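Local atomic coordinates of putative beta-glucosidase (Bifidobacterium adolescentis, PDB entry 5WAB), a protein that acts as a beta-glucosidase of glycosyl hydrolase family 3, and probably also removes terminal arabinopyranosyl units from ginsenosides. Residues 209-212 with 213-216; 284-287 with 288-291; 297-301 with 302-306; 337-340 with 341-344. One frame throughout, in Å; residues are numbered along the deposited sequence.

Contact 1: 209-212 with 213-216; sequences AQNR and WLLT
Asn-211 and Leu-214 meet at the start of a helix, where the asparagine side chain folds back over the first turn. Among the polar contacts, the capping bond comes first: Leu-214 N donates to Asn-211 OD1 over 3.2 Å. The donor stands well above the amide carbonyl plane, 71° out of it, and so uses neither lone pair directly. With CG anti to the backbone N (chi1 -163°), the amide is carried back alongside its own carbonyl carbon and faces the chain that follows. Two backbone bonds continue the turn, Leu-215 N to Asn-211 O at 2.9 Å and Thr-216 N to Arg-212 O at 2.8 Å, the second more bent at its hydrogen. This is an N-cap, with Asn-211 immediately before helix 212-222. That helix follows the short strands 202-203 and 206-207 and leads to strand 228-230, one of the two outermost strands of the five-stranded parallel sheet in the TIM-barrel-like N-terminal domain. The van der Waals contacts lie around the cap. Asn-211 CG rests 3.5 Å from Leu-214 CB, the two side chains crossing at about a right angle, while Asn-211 OD1 lies at the edge of the Trp-213 indole, near its plane, and 3.5 Å from Trp-213 CB. Further along, the extended chain of Arg-212 brings its guanidinium beside Thr-216, whose CG2 sits over one face, off toward the rim, 4.1 Å from Arg-212 CZ. Thr-216 OG1 has its hydrogen bond elsewhere, with Ala-245 O. Trp-213 packs against Leu-176 and Arg-177 of helix 173-180.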
ATOM      1  N   ALA A 209       9.388  19.195  -0.811  1.00 18.41           N
ATOM      2  CA  ALA A 209       8.670  20.387  -0.375  1.00 18.62           C
ATOM      3  C   ALA A 209       9.011  21.609  -1.210  1.00 18.97           C
ATOM      4  O   ALA A 209       8.281  22.604  -1.165  1.00 19.04           O
ATOM      5  CB  ALA A 209       8.976  20.666   1.098  1.00 19.93           C
ATOM      6  N   GLN A 210      10.071  21.520  -2.006  1.00 20.24           N
ATOM      7  CA  GLN A 210      10.664  22.626  -2.739  1.00 19.96           C
ATOM      8  C   GLN A 210      10.705  22.341  -4.235  1.00 18.50           C
ATOM      9  O   GLN A 210      11.286  23.120  -4.996  1.00 23.72           O
ATOM     10  CB  GLN A 210      12.072  22.841  -2.179  1.00 21.88           C
ATOM     11  CG  GLN A 210      12.807  24.097  -2.536  1.00 23.87           C
ATOM     12  CD  GLN A 210      14.065  24.216  -1.710  1.00 24.35           C
ATOM     13  OE1 GLN A 210      14.070  23.851  -0.541  1.00 25.46           O
ATOM     14  NE2 GLN A 210      15.141  24.696  -2.314  1.00 25.31           N
ATOM     15  N   ASN A 211      10.092  21.246  -4.669  1.00 16.69           N
ATOM     16  CA  ASN A 211      10.233  20.721  -6.024  1.00 19.54           C
ATOM     17  C   ASN A 211       9.051  21.218  -6.851  1.00 20.52           C
ATOM     18  O   ASN A 211       7.964  20.635  -6.809  1.00 20.77           O
ATOM     19  CB  ASN A 211      10.297  19.196  -5.985  1.00 18.89           C
ATOM     20  CG  ASN A 211      10.848  18.590  -7.260  1.00 18.65           C
ATOM     21  OD1 ASN A 211      10.763  19.184  -8.338  1.00 19.64           O
ATOM     22  ND2 ASN A 211      11.395  17.382  -7.146  1.00 16.50           N
ATOM     23  N   ARG A 212       9.262  22.295  -7.608  1.00 21.96           N
ATOM     24  CA  ARG A 212       8.169  22.849  -8.402  1.00 25.53           C
ATOM     25  C   ARG A 212       7.758  21.897  -9.519  1.00 23.47           C
ATOM     26  O   ARG A 212       6.568  21.786  -9.842  1.00 23.91           O
ATOM     27  CB  ARG A 212       8.566  24.206  -8.985  1.00 30.06           C
ATOM     28  CG  ARG A 212       7.474  24.838  -9.820  1.00 32.77           C
ATOM     29  CD  ARG A 212       7.793  26.280 -10.142  1.00 37.05           C
ATOM     30  NE  ARG A 212       6.799  26.854 -11.040  1.00 41.26           N
ATOM     31  CZ  ARG A 212       5.639  27.374 -10.639  1.00 43.96           C
ATOM     32  NH1 ARG A 212       5.322  27.394  -9.347  1.00 43.09           N
ATOM     33  NH2 ARG A 212       4.791  27.880 -11.527  1.00 46.86           N
ATOM     34  N   TRP A 213       8.726  21.211 -10.127  1.00 21.23           N
ATOM     35  CA  TRP A 213       8.391  20.215 -11.135  1.00 20.34           C
ATOM     36  C   TRP A 213       7.459  19.159 -10.565  1.00 18.05           C
ATOM     37  O   TRP A 213       6.466  18.782 -11.198  1.00 15.58           O
ATOM     38  CB  TRP A 213       9.664  19.573 -11.685  1.00 20.80           C
ATOM     39  CG  TRP A 213       9.397  18.433 -12.611  1.00 22.02           C
ATOM     40  CD1 TRP A 213       9.018  18.515 -13.918  1.00 23.97           C
ATOM     41  CD2 TRP A 213       9.493  17.036 -12.308  1.00 21.57           C
ATOM     42  NE1 TRP A 213       8.872  17.257 -14.448  1.00 24.14           N
ATOM     43  CE2 TRP A 213       9.163  16.332 -13.479  1.00 22.62           C
ATOM     44  CE3 TRP A 213       9.830  16.315 -11.160  1.00 21.46           C
ATOM     45  CZ2 TRP A 213       9.157  14.938 -13.536  1.00 21.22           C
ATOM     46  CZ3 TRP A 213       9.825  14.933 -11.218  1.00 20.96           C
ATOM     47  CH2 TRP A 213       9.487  14.260 -12.395  1.00 20.49           C
ATOM     48  N   LEU A 214       7.752  18.686  -9.356  1.00 15.64           N
ATOM     49  CA  LEU A 214       6.935  17.642  -8.756  1.00 16.33           C
ATOM     50  C   LEU A 214       5.562  18.179  -8.367  1.00 17.18           C
ATOM     51  O   LEU A 214       4.532  17.644  -8.793  1.00 18.82           O
ATOM     52  CB  LEU A 214       7.665  17.059  -7.541  1.00 16.64           C
ATOM     53  CG  LEU A 214       7.017  15.863  -6.848  1.00 17.57           C
ATOM     54  CD1 LEU A 214       7.067  14.640  -7.759  1.00 17.33           C
ATOM     55  CD2 LEU A 214       7.708  15.577  -5.518  1.00 17.35           C
ATOM     56  N   LEU A 215       5.531  19.262  -7.582  1.00 17.66           N
ATOM     57  CA  LEU A 215       4.291  19.747  -6.985  1.00 15.79           C
ATOM     58  C   LEU A 215       3.425  20.551  -7.950  1.00 18.78           C
ATOM     59  O   LEU A 215       2.229  20.718  -7.688  1.00 19.47           O
ATOM     60  CB  LEU A 215       4.602  20.603  -5.758  1.00 16.77           C
ATOM     61  CG  LEU A 215       5.403  19.980  -4.611  1.00 17.83           C
ATOM     62  CD1 LEU A 215       5.489  20.948  -3.426  1.00 15.31           C
ATOM     63  CD2 LEU A 215       4.788  18.656  -4.184  1.00 15.80           C
ATOM     64  N   THR A 216       3.988  21.060  -9.048  1.00 18.76           N
ATOM     65  CA  THR A 216       3.228  21.912  -9.954  1.00 20.10           C
ATOM     66  C   THR A 216       3.225  21.368 -11.375  1.00 22.30           C
ATOM     67  O   THR A 216       2.147  21.121 -11.922  1.00 22.29           O
ATOM     68  CB  THR A 216       3.780  23.345  -9.929  1.00 21.47           C
ATOM     69  OG1 THR A 216       3.713  23.861  -8.595  1.00 18.26           O
ATOM     70  CG2 THR A 216       2.957  24.254 -10.851  1.00 18.41           C
TER

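Contact 2: 284-287 with 288-291; sequences LVNK and TRSA
Arg-289 reaches back along its helix to Asn-286 and Val-285. Its CB lies 3.3 Å from Val-285 O, close beside the helix backbone. CG and CD carry the chain outward until a bend at chi3 (-59°) turns the guanidinium toward the preceding turn. There NE approaches Asn-286 OD1 at 3.2 Å, and NH2 approaches the same Asn-286 OD1 at 2.8 Å. Both bonds enter at the side edge of the guanidinium and close to its plane, so one carbonyl oxygen is gripped by two N-H groups; the amide and guanidinium planes are nevertheless twisted 40° apart. The two side chains lie side by side, pointing the same way. NH2 also touches Val-285 CG1 at 3.5 Å and has a second acceptor in Gly-36 O.

At the preceding residue, Thr-288 directs its hydroxyl back at the backbone: OG1 is 3.0 Å from Leu-284 O and 3.2 Å from Val-285 O, two acceptors competing for a single proton. Its CG2 meets Leu-284 CD1. Near these residues the helix is loosening. The bond from Arg-289 N to Asn-286 O is weak, and a water takes over the next step, donating to Asn-286 O at 2.6 Å and accepting from Ser-290 N at 2.7 Å. A second water similarly joins Lys-287 O to Ala-291 N.

This is the C-terminal part of helix 271-292. Val-285 packs on Pro-38 and Tyr-40, and Thr-288 on Tyr-40 and Trp-194, residues of loops just ahead of parallel strands 41-44 and 195-198.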
ATOM      1  N   LEU A 284     -10.139  24.120   1.058  1.00 22.08           N
ATOM      2  CA  LEU A 284     -10.102  22.943   1.921  1.00 19.58           C
ATOM      3  C   LEU A 284     -11.073  23.088   3.085  1.00 18.89           C
ATOM      4  O   LEU A 284     -11.809  22.153   3.417  1.00 20.73           O
ATOM      5  CB  LEU A 284      -8.686  22.704   2.434  1.00 18.86           C
ATOM      6  CG  LEU A 284      -8.587  21.539   3.418  1.00 17.43           C
ATOM      7  CD1 LEU A 284      -9.044  20.242   2.763  1.00 17.70           C
ATOM      8  CD2 LEU A 284      -7.180  21.423   3.951  1.00 14.48           C
ATOM      9  N   VAL A 285     -11.074  24.253   3.732  1.00 19.76           N
ATOM     10  CA  VAL A 285     -12.014  24.491   4.824  1.00 19.18           C
ATOM     11  C   VAL A 285     -13.448  24.378   4.323  1.00 19.56           C
ATOM     12  O   VAL A 285     -14.296  23.750   4.967  1.00 20.81           O
ATOM     13  CB  VAL A 285     -11.738  25.858   5.478  1.00 19.02           C
ATOM     14  CG1 VAL A 285     -12.887  26.260   6.390  1.00 17.12           C
ATOM     15  CG2 VAL A 285     -10.438  25.805   6.278  1.00 16.38           C
ATOM     16  N   ASN A 286     -13.733  24.951   3.150  1.00 19.21           N
ATOM     17  CA  ASN A 286     -15.091  24.889   2.613  1.00 20.49           C
ATOM     18  C   ASN A 286     -15.477  23.463   2.228  1.00 23.18           C
ATOM     19  O   ASN A 286     -16.641  23.070   2.379  1.00 21.98           O
ATOM     20  CB  ASN A 286     -15.228  25.846   1.430  1.00 19.38           C
ATOM     21  CG  ASN A 286     -15.207  27.310   1.865  1.00 19.47           C
ATOM     22  OD1 ASN A 286     -15.630  27.640   2.972  1.00 20.21           O
ATOM     23  ND2 ASN A 286     -14.708  28.188   1.001  1.00 18.50           N
ATOM     24  N   LYS A 287     -14.522  22.674   1.715  1.00 24.21           N
ATOM     25  CA  LYS A 287     -14.817  21.283   1.378  1.00 23.92           C
ATOM     26  C   LYS A 287     -15.151  20.459   2.616  1.00 25.16           C
ATOM     27  O   LYS A 287     -15.983  19.547   2.547  1.00 25.78           O
ATOM     28  CB  LYS A 287     -13.633  20.650   0.644  1.00 24.24           C
ATOM     29  CG  LYS A 287     -13.423  21.144  -0.775  1.00 25.83           C
ATOM     30  CD  LYS A 287     -12.203  20.489  -1.403  1.00 25.86           C
ATOM     31  CE  LYS A 287     -11.905  21.078  -2.777  1.00 26.53           C
ATOM     32  NZ  LYS A 287     -10.687  20.470  -3.402  1.00 27.63           N
ATOM     33  N   THR A 288     -14.531  20.772   3.753  1.00 24.69           N
ATOM     34  CA  THR A 288     -14.710  20.013   4.980  1.00 23.70           C
ATOM     35  C   THR A 288     -15.679  20.673   5.950  1.00 24.37           C
ATOM     36  O   THR A 288     -15.915  20.127   7.033  1.00 26.27           O
ATOM     37  CB  THR A 288     -13.362  19.816   5.668  1.00 23.06           C
ATOM     38  OG1 THR A 288     -12.832  21.095   6.031  1.00 22.85           O
ATOM     39  CG2 THR A 288     -12.388  19.136   4.722  1.00 22.77           C
ATOM     40  N   ARG A 289     -16.249  21.823   5.582  1.00 22.70           N
ATOM     41  CA  ARG A 289     -17.048  22.613   6.519  1.00 22.02           C
ATOM     42  C   ARG A 289     -18.298  21.862   6.957  1.00 22.20           C
ATOM     43  O   ARG A 289     -18.620  21.809   8.151  1.00 21.22           O
ATOM     44  CB  ARG A 289     -17.436  23.948   5.875  1.00 21.24           C
ATOM     45  CG  ARG A 289     -18.199  24.896   6.794  1.00 20.53           C
ATOM     46  CD  ARG A 289     -18.580  26.192   6.079  1.00 19.81           C
ATOM     47  NE  ARG A 289     -17.402  26.886   5.574  1.00 18.76           N
ATOM     48  CZ  ARG A 289     -16.705  27.782   6.267  1.00 20.66           C
ATOM     49  NH1 ARG A 289     -17.067  28.102   7.500  1.00 22.15           N
ATOM     50  NH2 ARG A 289     -15.636  28.353   5.730  1.00 19.76           N
ATOM     51  N   SER A 290     -19.017  21.273   6.001  1.00 23.10           N
ATOM     52  CA  SER A 290     -20.274  20.604   6.319  1.00 24.94           C
ATOM     53  C   SER A 290     -20.066  19.490   7.337  1.00 25.06           C
ATOM     54  O   SER A 290     -20.794  19.400   8.332  1.00 25.41           O
ATOM     55  CB  SER A 290     -20.920  20.067   5.044  1.00 25.10           C
ATOM     56  OG  SER A 290     -22.284  19.757   5.270  1.00 27.28           O
ATOM     57  N   ALA A 291     -19.082  18.618   7.101  1.00 24.84           N
ATOM     58  CA  ALA A 291     -18.864  17.506   8.021  1.00 25.52           C
ATOM     59  C   ALA A 291     -18.457  17.988   9.408  1.00 25.32           C
ATOM     60  O   ALA A 291     -18.802  17.354  10.408  1.00 27.83           O
ATOM     61  CB  ALA A 291     -17.813  16.550   7.458  1.00 26.31           C
TER
HETATM   62  O   HOH W   1     -18.492  21.628   3.419  1.00 18.75           O
HETATM   63  O   HOH W   2     -17.454  18.225   4.286  1.00 24.05           O

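Contact 3: 297-301 with 302-306; sequences YHFDV and DAHDE
Asp-300 OD1 accepts from Ala-303 N at 3.2 Å and from a water, also 3.2 Å from Asp-300 OD1, that donates weakly to Asp-302 OD2 as well. The amide of Ala-303 comes from above the carboxylate plane, 78° out of it. With chi1 at -166° the carboxylate lies beside its own carbonyl carbon and so reaches the Ala-303 amide; Asp-300 CG also touches Ala-303 CB at 3.4 Å. The negative charge lies at the amino end of a helix, a position that probably favours it electrostatically.

Asp-300 O accepts from His-304 N at 3.0 Å; it also sits over one face of the imidazole, 3.4 Å from His-304 CG. The OD1 bond from Ala-303 N makes Asp-300 the N-cap of helix 301-313, which follows helix 271-292 and runs on toward strand 317-321 at the edge of the six-stranded mixed sheet.

Ahead of the cap, Phe-299 sets its ring nearly parallel to that of His-304, the planes 7° apart but slid so that they barely overlap, with centroids 4.8 Å apart. The closest approach is Phe-299 CD1 to His-304 ND1 at 3.2 Å, while Phe-299 CB meets His-304 CE1. Both imidazole nitrogens bind carboxylates of helix 83-99, ND1 that of Glu-96 and NE2 that of Glu-95, which is likely to favour the charged imidazolium. A leucine in place of His-304 would probably leave both glutamates without these hydrogen bonds and Phe-299 without its flat partner. Asp-302 makes a salt bridge to Lys-358, and Asp-305 OD1 binds Gln-474 NE2.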
ATOM      1  N   TYR A 297     -22.405  13.896  16.889  1.00 42.55           N
ATOM      2  CA  TYR A 297     -22.444  12.627  16.179  1.00 42.25           C
ATOM      3  C   TYR A 297     -21.562  11.603  16.881  1.00 41.51           C
ATOM      4  O   TYR A 297     -20.408  11.887  17.211  1.00 40.83           O
ATOM      5  CB  TYR A 297     -22.000  12.775  14.726  1.00 40.74           C
ATOM      6  CG  TYR A 297     -21.886  11.433  14.044  1.00 40.18           C
ATOM      7  CD1 TYR A 297     -23.014  10.772  13.581  1.00 41.19           C
ATOM      8  CD2 TYR A 297     -20.651  10.821  13.875  1.00 39.43           C
ATOM      9  CE1 TYR A 297     -22.920   9.537  12.969  1.00 40.91           C
ATOM     10  CE2 TYR A 297     -20.545   9.588  13.260  1.00 39.54           C
ATOM     11  CZ  TYR A 297     -21.684   8.950  12.808  1.00 40.26           C
ATOM     12  OH  TYR A 297     -21.584   7.721  12.196  1.00 40.73           O
ATOM     13  N   HIS A 298     -22.110  10.412  17.094  1.00 41.80           N
ATOM     14  CA  HIS A 298     -21.384   9.300  17.692  1.00 42.03           C
ATOM     15  C   HIS A 298     -21.420   8.122  16.732  1.00 41.06           C
ATOM     16  O   HIS A 298     -22.503   7.679  16.332  1.00 41.71           O
ATOM     17  CB  HIS A 298     -21.991   8.921  19.042  1.00 43.56           C
ATOM     18  CG  HIS A 298     -21.821   9.972  20.093  1.00 44.55           C
ATOM     19  ND1 HIS A 298     -22.386  11.225  19.988  1.00 44.63           N
ATOM     20  CD2 HIS A 298     -21.166   9.952  21.278  1.00 45.56           C
ATOM     21  CE1 HIS A 298     -22.075  11.935  21.057  1.00 45.73           C
ATOM     22  NE2 HIS A 298     -21.338  11.185  21.856  1.00 46.38           N
ATOM     23  N   PHE A 299     -20.246   7.623  16.357  1.00 39.36           N
ATOM     24  CA  PHE A 299     -20.177   6.522  15.411  1.00 39.37           C
ATOM     25  C   PHE A 299     -20.497   5.201  16.100  1.00 41.63           C
ATOM     26  O   PHE A 299     -20.283   5.035  17.305  1.00 42.68           O
ATOM     27  CB  PHE A 299     -18.801   6.455  14.738  1.00 37.84           C
ATOM     28  CG  PHE A 299     -17.663   6.067  15.660  1.00 38.95           C
ATOM     29  CD1 PHE A 299     -17.338   4.735  15.868  1.00 39.72           C
ATOM     30  CD2 PHE A 299     -16.887   7.039  16.273  1.00 39.10           C
ATOM     31  CE1 PHE A 299     -16.283   4.381  16.696  1.00 39.78           C
ATOM     32  CE2 PHE A 299     -15.835   6.692  17.103  1.00 39.96           C
ATOM     33  CZ  PHE A 299     -15.532   5.360  17.313  1.00 39.97           C
ATOM     34  N   ASP A 300     -21.032   4.263  15.322  1.00 41.96           N
ATOM     35  CA  ASP A 300     -21.375   2.939  15.831  1.00 42.31           C
ATOM     36  C   ASP A 300     -20.093   2.146  16.060  1.00 40.05           C
ATOM     37  O   ASP A 300     -19.426   1.740  15.103  1.00 38.05           O
ATOM     38  CB  ASP A 300     -22.300   2.232  14.846  1.00 43.60           C
ATOM     39  CG  ASP A 300     -22.977   1.011  15.442  1.00 46.66           C
ATOM     40  OD1 ASP A 300     -22.420   0.405  16.384  1.00 47.40           O
ATOM     41  OD2 ASP A 300     -24.069   0.650  14.952  1.00 47.76           O
ATOM     42  N   VAL A 301     -19.743   1.933  17.332  1.00 40.09           N
ATOM     43  CA  VAL A 301     -18.502   1.235  17.658  1.00 38.29           C
ATOM     44  C   VAL A 301     -18.544  -0.199  17.141  1.00 38.90           C
ATOM     45  O   VAL A 301     -17.583  -0.688  16.537  1.00 37.72           O
ATOM     46  CB  VAL A 301     -18.240   1.280  19.174  1.00 38.30           C
ATOM     47  CG1 VAL A 301     -17.139   0.298  19.546  1.00 36.53           C
ATOM     48  CG2 VAL A 301     -17.882   2.691  19.609  1.00 37.03           C
ATOM     49  N   ASP A 302     -19.655  -0.899  17.390  1.00 40.90           N
ATOM     50  CA  ASP A 302     -19.745  -2.299  16.983  1.00 42.16           C
ATOM     51  C   ASP A 302     -19.784  -2.433  15.468  1.00 39.13           C
ATOM     52  O   ASP A 302     -19.208  -3.374  14.911  1.00 38.18           O
ATOM     53  CB  ASP A 302     -20.976  -2.959  17.605  1.00 45.80           C
ATOM     54  CG  ASP A 302     -20.842  -3.156  19.103  1.00 48.41           C
ATOM     55  OD1 ASP A 302     -19.698  -3.267  19.591  1.00 48.22           O
ATOM     56  OD2 ASP A 302     -21.884  -3.194  19.794  1.00 50.94           O
ATOM     57  N   ALA A 303     -20.467  -1.513  14.785  1.00 36.30           N
ATOM     58  CA  ALA A 303     -20.516  -1.576  13.328  1.00 35.48           C
ATOM     59  C   ALA A 303     -19.134  -1.372  12.723  1.00 34.85           C
ATOM     60  O   ALA A 303     -18.758  -2.066  11.772  1.00 33.97           O
ATOM     61  CB  ALA A 303     -21.492  -0.540  12.781  1.00 36.15           C
ATOM     62  N   HIS A 304     -18.364  -0.420  13.260  1.00 35.93           N
ATOM     63  CA  HIS A 304     -17.018  -0.188  12.748  1.00 35.82           C
ATOM     64  C   HIS A 304     -16.093  -1.350  13.088  1.00 37.81           C
ATOM     65  O   HIS A 304     -15.218  -1.708  12.292  1.00 36.32           O
ATOM     66  CB  HIS A 304     -16.455   1.119  13.310  1.00 34.22           C
ATOM     67  CG  HIS A 304     -17.104   2.350  12.759  1.00 33.53           C
ATOM     68  ND1 HIS A 304     -16.609   3.615  12.986  1.00 33.00           N
ATOM     69  CD2 HIS A 304     -18.214   2.511  11.999  1.00 33.79           C
ATOM     70  CE1 HIS A 304     -17.379   4.503  12.382  1.00 32.74           C
ATOM     71  NE2 HIS A 304     -18.363   3.860  11.780  1.00 33.25           N
ATOM     72  N   ASP A 305     -16.285  -1.963  14.259  1.00 41.81           N
ATOM     73  CA  ASP A 305     -15.475  -3.116  14.630  1.00 45.84           C
ATOM     74  C   ASP A 305     -15.748  -4.304  13.721  1.00 44.52           C
ATOM     75  O   ASP A 305     -14.856  -5.133  13.502  1.00 42.31           O
ATOM     76  CB  ASP A 305     -15.736  -3.493  16.088  1.00 53.16           C
ATOM     77  CG  ASP A 305     -14.900  -4.664  16.544  1.00 58.51           C
ATOM     78  OD1 ASP A 305     -13.660  -4.588  16.435  1.00 59.62           O
ATOM     79  OD2 ASP A 305     -15.482  -5.661  17.009  1.00 62.45           O
ATOM     80  N   GLU A 306     -16.962  -4.391  13.170  1.00 45.04           N
ATOM     81  CA  GLU A 306     -17.274  -5.459  12.228  1.00 45.26           C
ATOM     82  C   GLU A 306     -16.631  -5.209  10.874  1.00 40.11           C
ATOM     83  O   GLU A 306     -16.221  -6.159  10.199  1.00 39.97           O
ATOM     84  CB  GLU A 306     -18.784  -5.605  12.078  1.00 50.12           C
ATOM     85  CG  GLU A 306     -19.471  -6.170  13.299  1.00 53.99           C
ATOM     86  CD  GLU A 306     -20.979  -6.111  13.188  1.00 56.16           C
ATOM     87  OE1 GLU A 306     -21.476  -5.575  12.174  1.00 56.99           O
ATOM     88  OE2 GLU A 306     -21.664  -6.613  14.106  1.00 57.62           O
TER
HETATM   89  O   HOH W   3     -24.256  -1.173  18.463  1.00 29.58           O

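Contact 4: 337-340 with 341-344; sequences IGEF and ARTP
Glu-339 and Arg-342 form a two-pronged salt bridge three residues apart. Arg-342 NH2 meets Glu-339 OE1 at 2.7 Å, nearly straight (171° at the hydrogen), on the syn lone pair and in the guanidinium plane. Arg-342 NE meets Glu-339 OE2 at 3.1 Å, also from the syn side but tilted from that plane; the carboxylate and guanidinium stand 41° apart. On the anti lone pair of the same OE2, Thr-343 OG1 donates at 2.7 Å, so this oxygen is gripped by two donors. A bend at chi2 (57°) curls the glutamate back toward both partners. Cutting this side chain back to an alanine is likely to leave the Arg-342 charge without its mate here and the Thr-343 hydroxyl free to turn.

The backbone positions these groups. Thr-343 N donates to Glu-339 O at 2.7 Å, and Ala-341 N to Gly-338 O at 3.0 Å, closing a turn of the chain. It follows strand 334-337 in the C-terminal domain and opens the beta-alpha-beta crossover through helix 362-368 to the neighbouring parallel strand 373-376. Gly-338 starts the turn with backbone angles at which a CB would be jammed against Ile-337 O. Two CA-H...O contacts accompany these bonds, Phe-340 CA to Thr-343 O at 3.5 Å and Pro-344 CA to Phe-340 O at 3.3 Å. Farther out, Phe-340 packs on Phe-407 and Leu-381, while Pro-377 touches both Glu-339 and Arg-342.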
ATOM      1  N   ILE A 337       0.738 -22.134  20.916  1.00 33.51           N
ATOM      2  CA  ILE A 337       2.089 -21.807  21.361  1.00 34.01           C
ATOM      3  C   ILE A 337       2.520 -20.495  20.722  1.00 32.80           C
ATOM      4  O   ILE A 337       2.284 -20.265  19.532  1.00 32.11           O
ATOM      5  CB  ILE A 337       3.095 -22.932  21.027  1.00 34.14           C
ATOM      6  CG1 ILE A 337       2.671 -24.249  21.678  1.00 34.87           C
ATOM      7  CG2 ILE A 337       4.498 -22.565  21.483  1.00 32.92           C
ATOM      8  CD1 ILE A 337       3.602 -25.386  21.369  1.00 32.53           C
ATOM      9  N   GLY A 338       3.155 -19.637  21.514  1.00 33.01           N
ATOM     10  CA  GLY A 338       3.641 -18.358  21.003  1.00 32.22           C
ATOM     11  C   GLY A 338       2.968 -17.212  21.732  1.00 32.91           C
ATOM     12  O   GLY A 338       1.743 -17.123  21.813  1.00 34.10           O
ATOM     13  N   GLU A 339       3.799 -16.312  22.268  1.00 33.17           N
ATOM     14  CA  GLU A 339       3.303 -15.187  23.054  1.00 33.97           C
ATOM     15  C   GLU A 339       2.416 -14.255  22.232  1.00 32.01           C
ATOM     16  O   GLU A 339       1.631 -13.494  22.807  1.00 31.64           O
ATOM     17  CB  GLU A 339       4.485 -14.420  23.657  1.00 34.79           C
ATOM     18  CG  GLU A 339       4.113 -13.299  24.616  1.00 34.75           C
ATOM     19  CD  GLU A 339       3.264 -13.783  25.770  1.00 36.35           C
ATOM     20  OE1 GLU A 339       3.510 -14.907  26.259  1.00 36.94           O
ATOM     21  OE2 GLU A 339       2.356 -13.039  26.197  1.00 36.98           O
ATOM     22  N   PHE A 340       2.535 -14.284  20.903  1.00 30.53           N
ATOM     23  CA  PHE A 340       1.675 -13.458  20.063  1.00 32.54           C
ATOM     24  C   PHE A 340       0.203 -13.810  20.248  1.00 33.47           C
ATOM     25  O   PHE A 340      -0.671 -12.966  20.019  1.00 35.49           O
ATOM     26  CB  PHE A 340       2.057 -13.615  18.589  1.00 31.24           C
ATOM     27  CG  PHE A 340       3.419 -13.078  18.247  1.00 32.19           C
ATOM     28  CD1 PHE A 340       3.639 -11.714  18.161  1.00 33.10           C
ATOM     29  CD2 PHE A 340       4.472 -13.936  17.989  1.00 32.76           C
ATOM     30  CE1 PHE A 340       4.891 -11.216  17.836  1.00 32.83           C
ATOM     31  CE2 PHE A 340       5.724 -13.445  17.663  1.00 33.16           C
ATOM     32  CZ  PHE A 340       5.933 -12.083  17.589  1.00 32.68           C
ATOM     33  N   ALA A 341      -0.092 -15.046  20.656  1.00 33.32           N
ATOM     34  CA  ALA A 341      -1.481 -15.442  20.851  1.00 33.96           C
ATOM     35  C   ALA A 341      -2.095 -14.794  22.083  1.00 35.01           C
ATOM     36  O   ALA A 341      -3.313 -14.586  22.127  1.00 36.44           O
ATOM     37  CB  ALA A 341      -1.581 -16.960  20.950  1.00 35.66           C
ATOM     38  N   ARG A 342      -1.285 -14.483  23.092  1.00 34.48           N
ATOM     39  CA  ARG A 342      -1.772 -13.790  24.278  1.00 35.00           C
ATOM     40  C   ARG A 342      -1.512 -12.291  24.235  1.00 33.80           C
ATOM     41  O   ARG A 342      -2.373 -11.508  24.646  1.00 33.65           O
ATOM     42  CB  ARG A 342      -1.165 -14.406  25.541  1.00 37.52           C
ATOM     43  CG  ARG A 342      -1.640 -13.760  26.826  1.00 39.65           C
ATOM     44  CD  ARG A 342      -1.061 -14.462  28.031  1.00 41.22           C
ATOM     45  NE  ARG A 342       0.368 -14.704  27.916  1.00 41.32           N
ATOM     46  CZ  ARG A 342       1.089 -15.289  28.865  1.00 42.56           C
ATOM     47  NH1 ARG A 342       0.501 -15.679  29.988  1.00 44.42           N
ATOM     48  NH2 ARG A 342       2.390 -15.482  28.698  1.00 41.86           N
ATOM     49  N   THR A 343      -0.347 -11.868  23.740  1.00 33.37           N
ATOM     50  CA  THR A 343      -0.020 -10.454  23.582  1.00 32.68           C
ATOM     51  C   THR A 343       0.087 -10.170  22.092  1.00 31.53           C
ATOM     52  O   THR A 343       1.174 -10.288  21.507  1.00 32.16           O
ATOM     53  CB  THR A 343       1.283 -10.093  24.297  1.00 33.01           C
ATOM     54  OG1 THR A 343       1.248 -10.592  25.640  1.00 30.63           O
ATOM     55  CG2 THR A 343       1.471  -8.580  24.316  1.00 29.71           C
ATOM     56  N   PRO A 344      -1.007  -9.807  21.428  1.00 30.19           N
ATOM     57  CA  PRO A 344      -0.986  -9.727  19.966  1.00 30.64           C
ATOM     58  C   PRO A 344      -0.202  -8.526  19.468  1.00 32.67           C
ATOM     59  O   PRO A 344      -0.165  -7.467  20.099  1.00 34.09           O
ATOM     60  CB  PRO A 344      -2.470  -9.605  19.599  1.00 29.11           C
ATOM     61  CG  PRO A 344      -3.084  -8.972  20.794  1.00 30.70           C
ATOM     62  CD  PRO A 344      -2.343  -9.525  21.979  1.00 30.36           C
TER

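Overall arrangement
Along the chain the four contacts follow in numerical order, from the N-terminal barrel-like domain into the C-terminal sheet domain. Contacts 1 and 2, with centres 26 Å apart, both belong to the part of the fold built round the five-stranded parallel sheet: helix 212-222 precedes its strand 228-230, and helix 271-292 packs on loops leading into strands 41-44 and 195-198. Contact 3 begins helix 301-313, its nearest atoms about 7 Å from contact 2; this helix leads to strand 317-321, in the same six-stranded sheet as strand 334-337 before contact 4. Contacts 1 and 4 lie on opposite sides of the chain's centre, 46 Å apart between centres. None touches another; each is local to one continuous piece of chain.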